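Local coordinates for protein anthranilate synthase component I (Streptococcus pneumoniae serotype 4, PDB 5KCK) that is a member of the anthranilate synthase component 1 family, with two chains in its assembly and helices packed around large antiparallel sheets, at residues L362-V367 with L405-R410; E175-S180 with F229-R234; D114-P119 with I413-R418; N265-T270 with K345-P350; L44-V49 with S128-D133. One frame throughout, in Å; residues are numbered along the deposited sequence.

Contact 1 (L362-V367 with L405-R410); sequences LPAGTV and LAIAIR
Ile407 O, on the strand residue that carries most of this contact, is gripped by two donors: Ile409 N at 2.8 Å, two residues on, and the hydroxyl of Ser256. The first closes an inverse gamma turn centred on Ala408, just past strand 403-407; Ile407 and Ile409 on either side of it both face the loop after helix 354-361. In that loop a cis peptide bond precedes Pro363, and a short 3-10 segment, 365-367, is closed by Val367 N bonding to Ala364 O at 3.0 Å; Ser368 OG binds the same carbonyl. No hydrogen bond crosses between the segments; methyl groups do nearly all the touching. The two branches of Ile407 divide the work. Its CG1 arm is extended (chi2 173°) and drives the terminal CD1 into the methyl of Ala364, with Ala364 CB 3.4 Å from Ile407 CD1, tighter than usual van der Waals contact. The same CD1 meets Thr366 OG1 more loosely, at 4.1 Å, the two side chains crossing at about a right angle. The side chains of Ile407 and Val367 run antiparallel past each other, with Ile407 CG2 on the Val367 side. Leu260 of the neighbouring strand 259-264 packs on both Ala364 and Ile407. Val367 CG1, anti to its carbonyl carbon, lies 4.1 Å from Ile407 CG2. Closer still, Val367 CG1 is 3.6 Å from Ile409 CG2.

Contact 2 (E175-S180 with F229-R234); sequences EDLDLS and FYRNLR
The loop 175-180 passes the flank of helix 226-236 with Leu179 and Phe229 closest in backbone, their CA atoms 6.2 Å apart, and no direct hydrogen bond joins the two segments. Leu177 and Leu179 both turn to the helix. Leu177 splits its methyls: CD1 rests on Asn232 CB at 4.0 Å, while CD2 lies over one face of the Arg231 guanidinium, off-centre toward the rim and 3.2 Å from Arg231 NH1. The Leu179 side chain crosses that of Asn232 at about a right angle, Leu179 CD1 being 3.6 Å from Asn232 CG, and its CD2 reaches the backbone of Phe229. Between the two leucines Asp178 is the centre of an inverse gamma turn, and its N is bound by the Asp228 carboxylate of the same helix, so the loop is tied down where its leucines dip. The edge of the Arg231 guanidinium is wet: a water in its plane accepts from Arg231 NH2 at 3.0 Å and donates to Glu175 O at 2.6 Å, with a second, weak bridge through NH1. The strongest partner of Arg231 is Asp10, in a salt bridge with NH2. Tyr230 and Arg234 of this helix instead bind Glu30 of the second subunit.

Contact 3 (D114-P119 with I413-R418); sequences DTIGTP and ILKNQR
Asn416 ND2 donates to Ile116 O across the contact at 3.1 Å, nearly straight (N-H...O 168°). The bond runs in the carbonyl plane on a lone pair of the oxygen, which also lies almost in the amide plane of Asn416. Tyr420 OH is a further partner of the same amide nitrogen. Beside this bond Lys415 passes its aliphatic chain slantwise over the Ile116 and Gly117 carbonyls: CG stands anti to the backbone N (chi1 -168°), and the arm stays extended until it bends at the last torsion. Lys415 CD thus comes within 3.3 Å of Ile116 O, and Lys415 CE within 3.5 Å of Gly117 O. The bend returns NZ to its own neighbour, where Lys415 NZ donates to Asn416 OD1 at 3.2 Å, tilted from the carbonyl plane; both ends of the Asn416 amide are therefore engaged. Beside these polar contacts, Ile413 CG2 is met by two methyls, Ile116 CG2 and Thr118 CG2, each 4.1 Å away.

Both backbones are shaped by turns. Asp114 OD1 takes two backbone N-H groups from the same face of its carboxylate, Ile116 N at 2.8 Å and Gly117 N at 2.7 Å, the first an Asx turn, the two together an Asx motif, which probably helps to hold the peptide carrying Ile116 O. A type I' turn from Lys415 to Arg418 holds Asn416 at positive phi. That turn links strands 411-415 and 418-427 as a beta hairpin, whose first strand also pairs with 250-254; Tyr250 of that strand packs against Lys415 and against Thr118, in the loop that leads into strand 121-126.

Contact 4 (N265-T270 with K345-P350); sequences NGIVTT and KGRLLP
Val268 and Gly346 form the central hydrogen-bonded pair of an antiparallel strand pairing, 267-270 with 345-347, within the large sheet. Each satisfies both backbone polar groups of the other: Val268 N gives to Gly346 O at 2.9 Å, and Gly346 N to Val268 O at 3.0 Å. The two carbonyls also take CA-H contacts, the shorter from Lys345 CA to Val268 O at 3.1 Å. Next along the ladder, Leu348 N donates to Gly266 O at 2.9 Å, nearly along the C=O axis. That oxygen has a second donor, a water that also donates to Leu348 O and so bridges the two carbonyls.

The flanking pairs, Ile267 with Arg347 and Thr269 with Lys345, are non-hydrogen-bonded and send backbone bonds outward: Thr269 to Ser262 and Lys345 to Gln324. Arg347 makes a backbone bond with Glu319, and Arg347 N is bonded to Ser322 OG. Their side chains share one face. The Lys345 and Thr269 side chains run abreast in a common direction, and the lysine chain bends at its last torsion (chi4 -58°) to bring Lys345 NZ to Thr269 OG1 at 2.7 Å. Arg347 is held more loosely: a water in its guanidinium plane accepts weakly from NH1 and donates to Asn265 O, while Ile267 CD1 lies over one face, 3.9 Å from Arg347 NH1. A glycerol lies near this arginine. On the other face Val268 packs against Ile314 of helix 297-316, and Val268 CG2 meets Leu348 CD1 at 3.7 Å.

Contact 5 (L44-V49 with S128-D133); sequences LAYNPV and SYMVFD
Leu44 and Met130 (a selenomethionine) are the hydrogen-bonded pair of a short antiparallel ladder between strands 41-45 and 128-133. Backbone bonds come first: Leu44 N to Met130 O at 3.0 Å and Met130 N to Leu44 O at 2.7 Å, both close to straight. Two residues on, Tyr46 N extends the pattern with a longer bond to Ser128 O at 3.2 Å, while Ala45 and Tyr129 form the non-hydrogen-bonded pair between.

Water and polar side chains follow. One water donates to both Asn47 O and Ser128 OG, the latter at 3.2 Å, and so links Asn47 to strand 128-133; the Ser128 hydroxyl is also bonded to Glu143 of strand 138-144, the third strand of this sheet. Asn47 OD1 binds Gln24 of the second subunit, and Leu44 and Ala45 pair with a strand of that subunit, so the sheet runs on across the interface.

Packing completes the contact. Ala45 CB lies against Tyr129 CB at 3.9 Å. The Tyr46 ring lies over strand 128-133, helped by CG sitting between the backbone N and the carbonyl carbon (chi1 35°). Ser128 O then stands above the centre of one ring face, 3.8 Å from its plane. From there the ring passes slantwise over the Ser128-Met130 backbone, and at its far edge Tyr46 OH touches Met130 CG at 3.2 Å.

How the contacts relate
Contacts 1 and 3 adjoin in sequence through strands 403-407 and 411-415, their centres about 19 Å apart, and the loop closed by contact 3 encloses contacts 1, 2 and 4. Contact 3 joins the N-terminal family region to the C-terminal one, and its segments alternate along the chain with those of contact 5. Contacts 1 and 4 reach the same sheet, again about 19 Å between centres. Contacts 2 and 5, centres about 23 Å apart, both touch the second subunit. Contacts 2 and 4 lie on opposite sides of the chain's centre, about 38 Å between centres. Glycerol, probably from the crystallisation liquor, lies near Lys415 of contact 3 and Arg347 of contact 4.

Contact 1 (L362-V367 with L405-R410)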
# COMPACT_ATOMS: atom_id res chain seq x y z
N LEU A 362 -14.69 5.89 28.30
CA LEU A 362 -13.44 6.51 28.74
C LEU A 362 -13.28 6.34 30.25
O LEU A 362 -14.18 6.69 31.00
CB LEU A 362 -13.45 8.00 28.39
CG LEU A 362 -12.26 8.85 28.84
CD1 LEU A 362 -11.08 8.60 27.94
CD2 LEU A 362 -12.64 10.32 28.83
N PRO A 363 -12.13 5.83 30.72
CA PRO A 363 -11.02 5.35 29.90
C PRO A 363 -11.12 3.85 29.70
O PRO A 363 -11.83 3.17 30.44
CB PRO A 363 -9.80 5.70 30.74
CG PRO A 363 -10.30 5.48 32.15
CD PRO A 363 -11.77 5.87 32.15
N ALA A 364 -10.40 3.34 28.70
CA ALA A 364 -10.45 1.92 28.38
C ALA A 364 -10.08 1.05 29.58
O ALA A 364 -9.22 1.40 30.38
CB ALA A 364 -9.52 1.63 27.21
N GLY A 365 -10.75 -0.11 29.68
CA GLY A 365 -10.42 -1.05 30.74
C GLY A 365 -8.95 -1.44 30.77
O GLY A 365 -8.39 -1.65 31.85
N THR A 366 -8.31 -1.53 29.61
CA THR A 366 -6.91 -1.93 29.54
C THR A 366 -5.94 -0.87 30.08
O THR A 366 -4.75 -1.17 30.23
CB THR A 366 -6.52 -2.27 28.10
OG1 THR A 366 -6.96 -1.22 27.23
CG2 THR A 366 -7.15 -3.56 27.67
N VAL A 367 -6.39 0.34 30.38
CA VAL A 367 -5.54 1.34 31.01
C VAL A 367 -6.07 1.76 32.38
O VAL A 367 -5.56 2.71 32.97
CB VAL A 367 -5.34 2.58 30.11
CG1 VAL A 367 -4.70 2.18 28.80
CG2 VAL A 367 -6.68 3.30 29.88
N LEU A 405 -12.12 7.39 17.91
CA LEU A 405 -11.20 7.73 18.99
C LEU A 405 -10.28 6.56 19.30
O LEU A 405 -10.75 5.43 19.51
CB LEU A 405 -11.98 8.13 20.25
CG LEU A 405 -12.74 9.45 20.21
CD1 LEU A 405 -13.48 9.65 21.51
CD2 LEU A 405 -11.79 10.62 19.95
N ALA A 406 -8.98 6.82 19.33
CA ALA A 406 -7.99 5.85 19.78
C ALA A 406 -7.71 6.00 21.28
O ALA A 406 -7.80 7.09 21.84
CB ALA A 406 -6.69 6.01 19.00
N ILE A 407 -7.37 4.88 21.92
CA ILE A 407 -6.82 4.93 23.27
C ILE A 407 -5.44 5.58 23.23
O ILE A 407 -4.58 5.18 22.44
CB ILE A 407 -6.72 3.52 23.87
CG1 ILE A 407 -8.06 2.77 23.78
CG2 ILE A 407 -6.21 3.59 25.31
CD1 ILE A 407 -7.93 1.31 24.20
N ALA A 408 -5.20 6.55 24.11
CA ALA A 408 -3.94 7.30 24.10
C ALA A 408 -2.83 6.52 24.82
O ALA A 408 -2.34 6.88 25.89
CB ALA A 408 -4.13 8.69 24.68
N ILE A 409 -2.46 5.39 24.22
CA ILE A 409 -1.25 4.67 24.58
C ILE A 409 -0.28 4.79 23.41
O ILE A 409 -0.65 5.22 22.31
CB ILE A 409 -1.51 3.19 24.91
CG1 ILE A 409 -2.12 2.50 23.70
CG2 ILE A 409 -2.38 3.04 26.16
CD1 ILE A 409 -2.51 1.06 23.96
N ARG A 410 0.96 4.38 23.64
CA ARG A 410 2.02 4.50 22.64
C ARG A 410 2.04 5.91 22.06
O ARG A 410 2.16 6.12 20.85
CB ARG A 410 1.85 3.45 21.55
CG ARG A 410 1.95 2.02 22.05
CD ARG A 410 3.23 1.37 21.56
NE ARG A 410 3.32 1.48 20.11
CZ ARG A 410 2.75 0.63 19.27
NH1 ARG A 410 2.05 -0.40 19.73
NH2 ARG A 410 2.87 0.81 17.96

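Contact 2 (E175-S180 with F229-R234)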
# COMPACT_ATOMS: atom_id res chain seq x y z
N GLU A 175 16.62 16.00 2.68
CA GLU A 175 17.59 15.84 3.74
C GLU A 175 17.28 14.57 4.52
O GLU A 175 16.13 14.14 4.64
CB GLU A 175 17.60 17.05 4.68
CG GLU A 175 17.66 18.40 3.98
CD GLU A 175 18.93 18.60 3.16
OE1 GLU A 175 19.96 17.97 3.48
OE2 GLU A 175 18.89 19.39 2.18
N ASP A 176 18.33 13.95 5.06
CA ASP A 176 18.13 12.74 5.84
C ASP A 176 17.39 13.05 7.13
O ASP A 176 17.35 14.19 7.60
CB ASP A 176 19.47 12.07 6.12
CG ASP A 176 20.28 11.86 4.85
OD1 ASP A 176 20.95 12.82 4.42
OD2 ASP A 176 20.22 10.76 4.28
N LEU A 177 16.76 12.02 7.70
CA LEU A 177 15.96 12.20 8.90
C LEU A 177 16.86 12.60 10.07
O LEU A 177 17.91 11.99 10.30
CB LEU A 177 15.17 10.93 9.22
CG LEU A 177 14.00 10.62 8.29
CD1 LEU A 177 13.09 9.53 8.84
CD2 LEU A 177 13.21 11.88 8.03
N ASP A 178 16.44 13.64 10.80
CA ASP A 178 17.15 14.13 11.98
C ASP A 178 16.62 13.38 13.20
O ASP A 178 15.86 13.90 14.02
CB ASP A 178 16.97 15.64 12.09
CG ASP A 178 17.76 16.25 13.24
OD1 ASP A 178 18.60 15.56 13.86
OD2 ASP A 178 17.54 17.45 13.52
N LEU A 179 17.03 12.11 13.31
CA LEU A 179 16.57 11.25 14.40
C LEU A 179 17.62 11.07 15.49
O LEU A 179 18.01 9.94 15.79
CB LEU A 179 16.16 9.87 13.89
CG LEU A 179 15.03 9.73 12.88
CD1 LEU A 179 14.79 8.26 12.57
CD2 LEU A 179 13.80 10.41 13.42
N SER A 180 18.06 12.15 16.10
CA SER A 180 18.92 12.03 17.26
C SER A 180 18.20 11.25 18.35
O SER A 180 17.03 11.54 18.66
CB SER A 180 19.32 13.42 17.76
OG SER A 180 20.20 13.35 18.87
N PHE A 229 10.72 12.27 13.53
CA PHE A 229 10.34 11.12 14.34
C PHE A 229 9.00 10.55 13.87
O PHE A 229 8.85 9.33 13.72
CB PHE A 229 10.28 11.52 15.82
CG PHE A 229 9.79 10.42 16.72
CD1 PHE A 229 10.65 9.44 17.18
CD2 PHE A 229 8.47 10.37 17.12
CE1 PHE A 229 10.20 8.43 18.01
CE2 PHE A 229 8.01 9.37 17.95
CZ PHE A 229 8.88 8.40 18.40
N TYR A 230 8.02 11.43 13.60
CA TYR A 230 6.74 10.96 13.07
C TYR A 230 6.93 10.25 11.73
O TYR A 230 6.36 9.17 11.51
CB TYR A 230 5.75 12.11 12.92
CG TYR A 230 4.39 11.64 12.42
CD1 TYR A 230 3.56 10.87 13.23
CD2 TYR A 230 3.94 11.95 11.14
CE1 TYR A 230 2.33 10.42 12.78
CE2 TYR A 230 2.71 11.50 10.68
CZ TYR A 230 1.90 10.74 11.51
OH TYR A 230 0.67 10.28 11.08
N ARG A 231 7.75 10.82 10.83
CA ARG A 231 7.98 10.18 9.54
C ARG A 231 8.55 8.78 9.71
O ARG A 231 8.20 7.86 8.97
CB ARG A 231 8.92 11.04 8.68
CG ARG A 231 8.35 12.40 8.28
CD ARG A 231 9.43 13.25 7.59
NE ARG A 231 9.93 12.58 6.39
CZ ARG A 231 11.02 12.95 5.73
NH1 ARG A 231 11.75 13.98 6.14
NH2 ARG A 231 11.38 12.27 4.65
N ASN A 232 9.44 8.61 10.69
CA ASN A 232 9.99 7.28 10.91
C ASN A 232 8.99 6.38 11.61
O ASN A 232 8.92 5.18 11.34
CB ASN A 232 11.28 7.36 11.72
CG ASN A 232 12.02 6.04 11.75
OD1 ASN A 232 12.41 5.51 10.71
ND2 ASN A 232 12.21 5.49 12.95
N LEU A 233 8.19 6.96 12.51
CA LEU A 233 7.21 6.19 13.27
C LEU A 233 6.19 5.53 12.35
O LEU A 233 5.85 4.35 12.53
CB LEU A 233 6.51 7.09 14.29
CG LEU A 233 5.54 6.39 15.25
CD1 LEU A 233 6.30 5.42 16.15
CD2 LEU A 233 4.76 7.40 16.06
N ARG A 234 5.69 6.27 11.36
CA ARG A 234 4.64 5.72 10.51
C ARG A 234 5.16 4.62 9.59
O ARG A 234 4.35 3.85 9.06
CB ARG A 234 3.96 6.85 9.70
CG ARG A 234 4.89 7.63 8.80
CD ARG A 234 4.31 9.01 8.46
NE ARG A 234 3.13 8.98 7.58
CZ ARG A 234 3.15 8.60 6.30
NH1 ARG A 234 4.29 8.20 5.73
NH2 ARG A 234 2.03 8.61 5.60
O HOH W 1 13.53 16.18 5.60
O HOH W 2 13.96 13.28 3.43

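Contact 3 (D114-P119 with I413-R418)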
# COMPACT_ATOMS: atom_id res chain seq x y z
N ASP A 114 0.42 17.81 38.32
CA ASP A 114 0.64 17.77 36.88
C ASP A 114 2.06 18.27 36.59
O ASP A 114 2.35 19.45 36.75
CB ASP A 114 -0.40 18.63 36.16
CG ASP A 114 -0.33 18.49 34.65
OD1 ASP A 114 0.63 17.88 34.13
OD2 ASP A 114 -1.25 19.01 33.98
N THR A 115 2.93 17.37 36.14
CA THR A 115 4.29 17.74 35.78
C THR A 115 4.44 18.06 34.30
O THR A 115 5.53 18.46 33.88
CB THR A 115 5.27 16.62 36.16
OG1 THR A 115 4.86 15.40 35.55
CG2 THR A 115 5.33 16.45 37.67
N ILE A 116 3.39 17.92 33.49
CA ILE A 116 3.45 18.21 32.06
C ILE A 116 2.66 19.47 31.71
O ILE A 116 3.16 20.34 31.00
CB ILE A 116 2.95 17.00 31.23
CG1 ILE A 116 3.84 15.77 31.46
CG2 ILE A 116 2.93 17.35 29.76
CD1 ILE A 116 3.43 14.57 30.61
N GLY A 117 1.42 19.56 32.16
CA GLY A 117 0.64 20.77 31.97
C GLY A 117 -0.20 20.83 30.72
O GLY A 117 -0.52 21.94 30.27
N THR A 118 -0.55 19.70 30.12
CA THR A 118 -1.49 19.74 29.01
C THR A 118 -2.89 20.05 29.53
O THR A 118 -3.22 19.72 30.67
CB THR A 118 -1.51 18.41 28.25
OG1 THR A 118 -1.56 17.33 29.19
CG2 THR A 118 -0.28 18.27 27.37
N PRO A 119 -3.73 20.69 28.71
CA PRO A 119 -5.14 20.83 29.10
C PRO A 119 -5.82 19.47 29.15
O PRO A 119 -5.35 18.49 28.57
CB PRO A 119 -5.73 21.72 27.99
CG PRO A 119 -4.74 21.68 26.88
CD PRO A 119 -3.40 21.44 27.50
N ILE A 413 4.39 12.96 24.26
CA ILE A 413 4.07 14.37 24.44
C ILE A 413 5.37 15.16 24.39
O ILE A 413 6.30 14.88 25.15
CB ILE A 413 3.35 14.62 25.78
CG1 ILE A 413 2.24 13.60 26.01
CG2 ILE A 413 2.84 16.05 25.83
CD1 ILE A 413 1.26 13.50 24.89
N LEU A 414 5.41 16.17 23.52
CA LEU A 414 6.53 17.10 23.44
C LEU A 414 6.09 18.44 24.02
O LEU A 414 5.25 19.12 23.44
CB LEU A 414 7.02 17.26 22.00
CG LEU A 414 8.19 16.34 21.65
CD1 LEU A 414 7.77 14.90 21.73
CD2 LEU A 414 8.71 16.67 20.29
N LYS A 415 6.66 18.80 25.16
CA LYS A 415 6.29 20.03 25.85
C LYS A 415 7.39 20.35 26.85
O LYS A 415 8.08 19.46 27.35
CB LYS A 415 4.94 19.87 26.56
CG LYS A 415 4.31 21.17 27.06
CD LYS A 415 2.96 20.90 27.71
CE LYS A 415 2.27 22.19 28.10
NZ LYS A 415 3.17 23.12 28.86
N ASN A 416 7.55 21.65 27.14
CA ASN A 416 8.54 22.11 28.11
C ASN A 416 9.96 21.72 27.70
O ASN A 416 10.83 21.49 28.54
CB ASN A 416 8.24 21.59 29.52
CG ASN A 416 6.77 21.73 29.90
OD1 ASN A 416 6.18 22.80 29.74
ND2 ASN A 416 6.17 20.64 30.38
N GLN A 417 10.18 21.62 26.39
CA GLN A 417 11.46 21.20 25.81
C GLN A 417 11.84 19.78 26.21
O GLN A 417 13.02 19.41 26.18
CB GLN A 417 12.57 22.19 26.18
CG GLN A 417 12.20 23.65 25.94
CD GLN A 417 12.49 24.11 24.53
OE1 GLN A 417 11.58 24.43 23.76
NE2 GLN A 417 13.77 24.14 24.17
N ARG A 418 10.86 18.96 26.59
CA ARG A 418 11.08 17.57 26.94
C ARG A 418 10.15 16.68 26.12
O ARG A 418 9.17 17.15 25.53
CB ARG A 418 10.85 17.32 28.44
CG ARG A 418 11.87 17.99 29.33
CD ARG A 418 11.70 17.60 30.80
NE ARG A 418 12.14 16.23 31.08
CZ ARG A 418 13.41 15.87 31.16
NH1 ARG A 418 14.37 16.77 30.98
NH2 ARG A 418 13.73 14.61 31.43

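Contact 4 (N265-T270 with K345-P350)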
# COMPACT_ATOMS: atom_id res chain seq x y z
N ASN A 265 -22.65 6.35 11.55
CA ASN A 265 -24.05 6.26 11.14
C ASN A 265 -24.92 5.63 12.22
O ASN A 265 -25.69 4.70 11.97
CB ASN A 265 -24.19 5.50 9.82
CG ASN A 265 -23.52 6.23 8.65
OD1 ASN A 265 -23.41 7.45 8.65
ND2 ASN A 265 -23.07 5.46 7.66
N GLY A 266 -24.80 6.15 13.44
CA GLY A 266 -25.60 5.69 14.55
C GLY A 266 -25.18 4.37 15.16
O GLY A 266 -25.82 3.93 16.12
N ILE A 267 -24.14 3.73 14.63
CA ILE A 267 -23.62 2.48 15.17
C ILE A 267 -22.40 2.79 16.04
O ILE A 267 -21.47 3.47 15.60
CB ILE A 267 -23.25 1.51 14.03
CG1 ILE A 267 -24.40 1.38 13.03
CG2 ILE A 267 -22.83 0.14 14.59
CD1 ILE A 267 -25.73 0.95 13.64
N VAL A 268 -22.41 2.28 17.27
CA VAL A 268 -21.26 2.36 18.19
C VAL A 268 -20.48 1.06 18.10
O VAL A 268 -21.06 -0.03 18.18
CB VAL A 268 -21.72 2.63 19.63
CG1 VAL A 268 -20.53 2.89 20.53
CG2 VAL A 268 -22.67 3.80 19.66
N THR A 269 -19.16 1.16 17.96
CA THR A 269 -18.30 -0.00 17.81
C THR A 269 -17.14 0.07 18.80
O THR A 269 -16.52 1.13 18.95
CB THR A 269 -17.74 -0.11 16.38
OG1 THR A 269 -18.81 -0.21 15.44
CG2 THR A 269 -16.80 -1.31 16.23
N THR A 270 -16.84 -1.05 19.46
CA THR A 270 -15.58 -1.21 20.17
C THR A 270 -14.84 -2.41 19.60
O THR A 270 -15.43 -3.30 18.98
CB THR A 270 -15.76 -1.39 21.69
OG1 THR A 270 -16.52 -2.58 21.95
CG2 THR A 270 -16.45 -0.19 22.32
N LYS A 345 -20.71 -4.22 18.56
CA LYS A 345 -21.46 -3.14 17.93
C LYS A 345 -22.84 -3.04 18.54
O LYS A 345 -23.43 -4.04 18.97
CB LYS A 345 -21.60 -3.36 16.41
CG LYS A 345 -20.31 -3.23 15.63
CD LYS A 345 -20.49 -3.67 14.18
CE LYS A 345 -19.26 -3.36 13.35
NZ LYS A 345 -18.94 -1.89 13.39
N GLY A 346 -23.38 -1.82 18.54
CA GLY A 346 -24.77 -1.60 18.92
C GLY A 346 -25.33 -0.37 18.25
O GLY A 346 -24.60 0.48 17.74
N ARG A 347 -26.66 -0.26 18.28
CA ARG A 347 -27.37 0.87 17.69
C ARG A 347 -27.62 1.94 18.76
O ARG A 347 -28.44 1.75 19.66
CB ARG A 347 -28.67 0.41 17.05
CG ARG A 347 -29.41 1.49 16.27
CD ARG A 347 -30.65 0.92 15.58
NE ARG A 347 -30.32 -0.26 14.78
CZ ARG A 347 -29.81 -0.21 13.55
NH1 ARG A 347 -29.57 0.96 12.97
NH2 ARG A 347 -29.54 -1.33 12.89
N LEU A 348 -26.92 3.06 18.64
CA LEU A 348 -27.05 4.16 19.60
C LEU A 348 -28.51 4.61 19.74
O LEU A 348 -29.23 4.73 18.76
CB LEU A 348 -26.18 5.32 19.12
CG LEU A 348 -25.87 6.49 20.04
CD1 LEU A 348 -25.10 6.02 21.25
CD2 LEU A 348 -25.10 7.54 19.26
N LEU A 349 -28.93 4.85 20.98
CA LEU A 349 -30.30 5.28 21.23
C LEU A 349 -30.53 6.66 20.60
O LEU A 349 -29.62 7.49 20.54
CB LEU A 349 -30.59 5.34 22.72
CG LEU A 349 -30.68 3.99 23.43
CD1 LEU A 349 -30.56 4.16 24.92
CD2 LEU A 349 -31.99 3.28 23.08
N PRO A 350 -31.76 6.92 20.12
CA PRO A 350 -31.99 8.11 19.29
C PRO A 350 -31.75 9.44 19.99
O PRO A 350 -31.42 10.42 19.33
CB PRO A 350 -33.46 7.96 18.85
CG PRO A 350 -34.07 6.97 19.83
CD PRO A 350 -32.96 6.06 20.24
O HOH W 3 -28.23 2.80 11.13
O HOH W 4 -28.49 4.79 16.36

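Contact 5 (L44-V49 with S128-D133)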
# COMPACT_ATOMS: atom_id res chain seq x y z
N LEU A 44 -5.27 15.55 6.79
CA LEU A 44 -4.43 16.69 7.10
C LEU A 44 -5.37 17.89 7.22
O LEU A 44 -6.20 18.10 6.33
CB LEU A 44 -3.38 16.88 6.00
CG LEU A 44 -2.04 17.51 6.33
CD1 LEU A 44 -1.10 17.28 5.17
CD2 LEU A 44 -2.20 18.99 6.58
N ALA A 45 -5.26 18.63 8.32
CA ALA A 45 -6.15 19.77 8.55
C ALA A 45 -5.35 20.99 9.00
O ALA A 45 -4.33 20.86 9.67
CB ALA A 45 -7.22 19.45 9.60
N TYR A 46 -5.86 22.17 8.64
CA TYR A 46 -5.12 23.42 8.83
C TYR A 46 -6.10 24.58 8.91
O TYR A 46 -7.27 24.47 8.52
CB TYR A 46 -4.11 23.64 7.70
CG TYR A 46 -4.63 23.12 6.38
CD1 TYR A 46 -5.41 23.91 5.55
CD2 TYR A 46 -4.37 21.81 5.99
CE1 TYR A 46 -5.92 23.42 4.35
CE2 TYR A 46 -4.88 21.30 4.80
CZ TYR A 46 -5.64 22.11 3.98
OH TYR A 46 -6.13 21.59 2.80
N ASN A 47 -5.61 25.70 9.43
CA ASN A 47 -6.37 26.93 9.57
C ASN A 47 -7.72 26.72 10.27
O ASN A 47 -8.77 27.02 9.70
CB ASN A 47 -6.58 27.60 8.22
CG ASN A 47 -5.27 28.07 7.60
OD1 ASN A 47 -4.40 28.61 8.29
ND2 ASN A 47 -5.13 27.87 6.30
N PRO A 48 -7.72 26.22 11.50
CA PRO A 48 -8.99 25.92 12.17
C PRO A 48 -9.79 27.19 12.44
O PRO A 48 -9.24 28.26 12.66
CB PRO A 48 -8.55 25.26 13.48
CG PRO A 48 -7.24 25.91 13.78
CD PRO A 48 -6.58 26.14 12.43
N VAL A 49 -11.12 27.05 12.39
CA VAL A 49 -12.01 28.17 12.70
C VAL A 49 -12.08 28.41 14.21
O VAL A 49 -12.17 29.56 14.66
CB VAL A 49 -13.41 27.90 12.10
CG1 VAL A 49 -14.41 28.99 12.53
CG2 VAL A 49 -13.32 27.84 10.59
N SER A 128 -11.13 23.35 6.64
CA SER A 128 -10.11 23.32 5.59
C SER A 128 -9.22 22.12 5.87
O SER A 128 -8.56 22.08 6.91
CB SER A 128 -9.28 24.61 5.59
OG SER A 128 -10.11 25.76 5.63
N TYR A 129 -9.20 21.17 4.94
CA TYR A 129 -8.50 19.92 5.20
C TYR A 129 -8.35 19.16 3.89
O TYR A 129 -8.97 19.48 2.87
CB TYR A 129 -9.26 19.09 6.24
CG TYR A 129 -10.65 18.73 5.78
CD1 TYR A 129 -11.71 19.63 5.93
CD2 TYR A 129 -10.91 17.51 5.18
CE1 TYR A 129 -12.99 19.32 5.51
CE2 TYR A 129 -12.19 17.18 4.75
CZ TYR A 129 -13.22 18.10 4.91
OH TYR A 129 -14.49 17.80 4.49
N MSE A 130 -7.49 18.14 3.93
CA MSE A 130 -7.30 17.21 2.82
C MSE A 130 -7.54 15.81 3.32
O MSE A 130 -7.22 15.49 4.46
CB MSE A 130 -5.87 17.27 2.26
CG MSE A 130 -5.37 18.60 1.82
SE MSE A 130 -3.46 18.41 1.48
CE MSE A 130 -3.47 17.05 0.23
N VAL A 131 -8.09 14.95 2.46
CA VAL A 131 -8.24 13.53 2.77
C VAL A 131 -7.53 12.74 1.68
O VAL A 131 -7.85 12.88 0.50
CB VAL A 131 -9.72 13.13 2.88
CG1 VAL A 131 -9.85 11.68 3.34
CG2 VAL A 131 -10.44 14.06 3.85
N PHE A 132 -6.54 11.95 2.08
CA PHE A 132 -5.86 11.03 1.18
C PHE A 132 -6.65 9.72 1.17
O PHE A 132 -6.67 9.00 2.17
CB PHE A 132 -4.42 10.78 1.62
CG PHE A 132 -3.49 11.95 1.40
CD1 PHE A 132 -3.58 13.08 2.19
CD2 PHE A 132 -2.51 11.90 0.41
CE1 PHE A 132 -2.72 14.16 2.00
CE2 PHE A 132 -1.65 12.97 0.21
CZ PHE A 132 -1.76 14.10 1.00
N ASP A 133 -7.30 9.42 0.05
CA ASP A 133 -7.98 8.14 -0.12
C ASP A 133 -6.97 7.21 -0.79
O ASP A 133 -6.90 7.12 -2.01
CB ASP A 133 -9.26 8.30 -0.94
CG ASP A 133 -10.08 7.01 -1.01
OD1 ASP A 133 -9.57 5.92 -0.66
OD2 ASP A 133 -11.25 7.09 -1.44
O HOH W 5 -10.62 25.36 8.78